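Local coordinates for protein ribonuclease E (Escherichia coli, PDB 5OHG) that cleaves RNA as an endoribonuclease, this short segment probably serving to dock enolase in the RNA degradosome, at residues 14-19 with 23-28. Sequence-based numbering, arbitrary orientation.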
ATOM      1  N   MET C  14       5.605 -18.462  18.522  1.00 45.52           N
ATOM      2  CA  MET C  14       6.393 -17.435  17.837  1.00 42.20           C
ATOM      3  C   MET C  14       6.250 -16.117  18.594  1.00 39.67           C
ATOM      4  O   MET C  14       5.599 -15.175  18.125  1.00 37.00           O
ATOM      5  CB  MET C  14       5.948 -17.307  16.378  1.00 40.20           C
ATOM      6  CG  MET C  14       6.951 -16.673  15.418  1.00 34.32           C
ATOM      7  SD  MET C  14       6.377 -16.846  13.700  1.00 36.62           S
ATOM      8  CE  MET C  14       6.506 -15.160  13.077  1.00 35.71           C
ATOM      9  N   PRO C  15       6.838 -16.020  19.786  1.00 43.76           N
ATOM     10  CA  PRO C  15       6.737 -14.765  20.542  1.00 41.07           C
ATOM     11  C   PRO C  15       7.555 -13.678  19.863  1.00 43.75           C
ATOM     12  O   PRO C  15       8.723 -13.886  19.519  1.00 45.77           O
ATOM     13  CB  PRO C  15       7.310 -15.133  21.915  1.00 44.31           C
ATOM     14  CG  PRO C  15       8.283 -16.246  21.611  1.00 40.14           C
ATOM     15  CD  PRO C  15       7.635 -17.036  20.508  1.00 41.39           C
ATOM     16  N   LEU C  16       6.931 -12.527  19.642  1.00 36.35           N
ATOM     17  CA  LEU C  16       7.640 -11.347  19.171  1.00 37.98           C
ATOM     18  C   LEU C  16       7.910 -10.427  20.355  1.00 38.15           C
ATOM     19  O   LEU C  16       7.009 -10.162  21.157  1.00 43.28           O
ATOM     20  CB  LEU C  16       6.834 -10.617  18.097  1.00 32.60           C
ATOM     21  CG  LEU C  16       6.282 -11.479  16.958  1.00 35.26           C
ATOM     22  CD1 LEU C  16       5.380 -10.644  16.059  1.00 35.59           C
ATOM     23  CD2 LEU C  16       7.382 -12.171  16.123  1.00 28.68           C
ATOM     24  N   THR C  17       9.149  -9.954  20.477  1.00 42.90           N
ATOM     25  CA  THR C  17       9.439  -8.962  21.511  1.00 42.16           C
ATOM     26  C   THR C  17       8.752  -7.639  21.191  1.00 44.75           C
ATOM     27  O   THR C  17       8.135  -7.019  22.068  1.00 38.76           O
ATOM     28  CB  THR C  17      10.945  -8.762  21.653  1.00 42.35           C
ATOM     29  OG1 THR C  17      11.473  -8.276  20.411  1.00 51.50           O
ATOM     30  CG2 THR C  17      11.625 -10.075  22.018  1.00 38.19           C
ATOM     31  N   VAL C  18       8.854  -7.195  19.934  1.00 38.14           N
ATOM     32  CA  VAL C  18       8.098  -6.071  19.392  1.00 35.85           C
ATOM     33  C   VAL C  18       7.468  -6.535  18.081  1.00 38.71           C
ATOM     34  O   VAL C  18       7.949  -7.475  17.439  1.00 39.62           O
ATOM     35  CB  VAL C  18       8.983  -4.817  19.167  1.00 43.38           C
ATOM     36  CG1 VAL C  18       9.478  -4.253  20.501  1.00 38.32           C
ATOM     37  CG2 VAL C  18      10.167  -5.135  18.245  1.00 35.66           C
ATOM     38  N   ALA C  19       6.372  -5.867  17.678  1.00 27.52           N
ATOM     39  CA  ALA C  19       5.630  -6.344  16.512  1.00 35.99           C
ATOM     40  C   ALA C  19       6.419  -6.229  15.211  1.00 39.01           C
ATOM     41  O   ALA C  19       6.131  -6.980  14.268  1.00 37.39           O
ATOM     42  CB  ALA C  19       4.299  -5.606  16.353  1.00 35.18           C
ATOM     43  N   PRO C  23       6.131  -8.040  11.103  1.00 35.67           N
ATOM     44  CA  PRO C  23       4.898  -7.314  10.766  1.00 34.82           C
ATOM     45  C   PRO C  23       3.802  -8.229  10.237  1.00 30.87           C
ATOM     46  O   PRO C  23       2.622  -8.032  10.550  1.00 31.66           O
ATOM     47  CB  PRO C  23       5.371  -6.301   9.709  1.00 34.88           C
ATOM     48  CG  PRO C  23       6.864  -6.156   9.964  1.00 33.37           C
ATOM     49  CD  PRO C  23       7.319  -7.505  10.410  1.00 30.06           C
ATOM     50  N   GLU C  24       4.175  -9.246   9.460  1.00 32.63           N
ATOM     51  CA  GLU C  24       3.185 -10.129   8.843  1.00 31.58           C
ATOM     52  C   GLU C  24       2.385 -10.890   9.901  1.00 35.21           C
ATOM     53  O   GLU C  24       1.146 -10.909   9.857  1.00 33.92           O
ATOM     54  CB  GLU C  24       3.884 -11.090   7.875  1.00 31.52           C
ATOM     55  CG  GLU C  24       4.452 -10.404   6.624  1.00 33.18           C
ATOM     56  CD  GLU C  24       5.772  -9.688   6.886  1.00 36.77           C
ATOM     57  OE1 GLU C  24       6.376  -9.881   7.973  1.00 34.79           O
ATOM     58  OE2 GLU C  24       6.211  -8.929   5.995  1.00 43.87           O
ATOM     59  N   LEU C  25       3.076 -11.488  10.884  1.00 25.67           N
ATOM     60  CA  LEU C  25       2.385 -12.202  11.960  1.00 33.10           C
ATOM     61  C   LEU C  25       1.522 -11.254  12.793  1.00 35.86           C
ATOM     62  O   LEU C  25       0.343 -11.539  13.067  1.00 31.90           O
ATOM     63  CB  LEU C  25       3.395 -12.933  12.855  1.00 29.39           C
ATOM     64  CG  LEU C  25       2.780 -13.958  13.827  1.00 36.17           C
ATOM     65  CD1 LEU C  25       2.374 -15.262  13.111  1.00 36.62           C
ATOM     66  CD2 LEU C  25       3.676 -14.283  14.996  1.00 29.36           C
ATOM     67  N   ALA C  26       2.093 -10.115  13.200  1.00 35.01           N
ATOM     68  CA  ALA C  26       1.389  -9.180  14.082  1.00 27.67           C
ATOM     69  C   ALA C  26       0.166  -8.566  13.401  1.00 31.69           C
ATOM     70  O   ALA C  26      -0.895  -8.402  14.029  1.00 25.65           O
ATOM     71  CB  ALA C  26       2.359  -8.082  14.546  1.00 26.94           C
ATOM     72  N   SER C  27       0.294  -8.207  12.121  1.00 28.42           N
ATOM     73  CA  SER C  27      -0.853  -7.651  11.404  1.00 30.97           C
ATOM     74  C   SER C  27      -1.887  -8.704  11.019  1.00 25.07           C
ATOM     75  O   SER C  27      -3.008  -8.343  10.657  1.00 34.52           O
ATOM     76  CB  SER C  27      -0.380  -6.903  10.154  1.00 32.77           C
ATOM     77  OG  SER C  27      -1.487  -6.368   9.451  1.00 43.31           O
ATOM     78  N   GLY C  28      -1.555  -9.988  11.103  1.00 31.08           N
ATOM     79  CA  GLY C  28      -2.514 -11.026  10.769  1.00 31.00           C
ATOM     80  C   GLY C  28      -2.583 -11.350   9.294  1.00 29.35           C
ATOM     81  O   GLY C  28      -3.660 -11.681   8.787  1.00 33.04           O
TER
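M14 and L25 both carry CG anti to the backbone N (chi1 -159° and -167°), which sends the two side chains toward each other until they meet tip to tip. The setting is a loop folded back on one short helix, 23-27, which a Schellman motif ends at G28. M14 bends at chi3 (129°), bringing CE to 3.5 Å from L25 CD2, and M14 CB, CG and SD also border that methyl. L25 CD2 thus touches the methionine along most of its length. An alanine in place of M14 would remove the thioether and CE from beside L25 CD2 and probably leave a gap there. L16 crosses L25 at a slant, its CD1 4.2 Å from both A26 CB and L25 CD2. Two chains of another protein flank the unit: apolar side chains of one pack on L16, A19 and A26, and a basic side chain of the other pairs with E24 OE2, consistent with a segment that docks on partner proteins. The methyls A19 CB and A26 CB close to 3.6 Å, and at the start of the helix A19 O stands 3.3 Å from P23 N, a proline nitrogen with no hydrogen to offer.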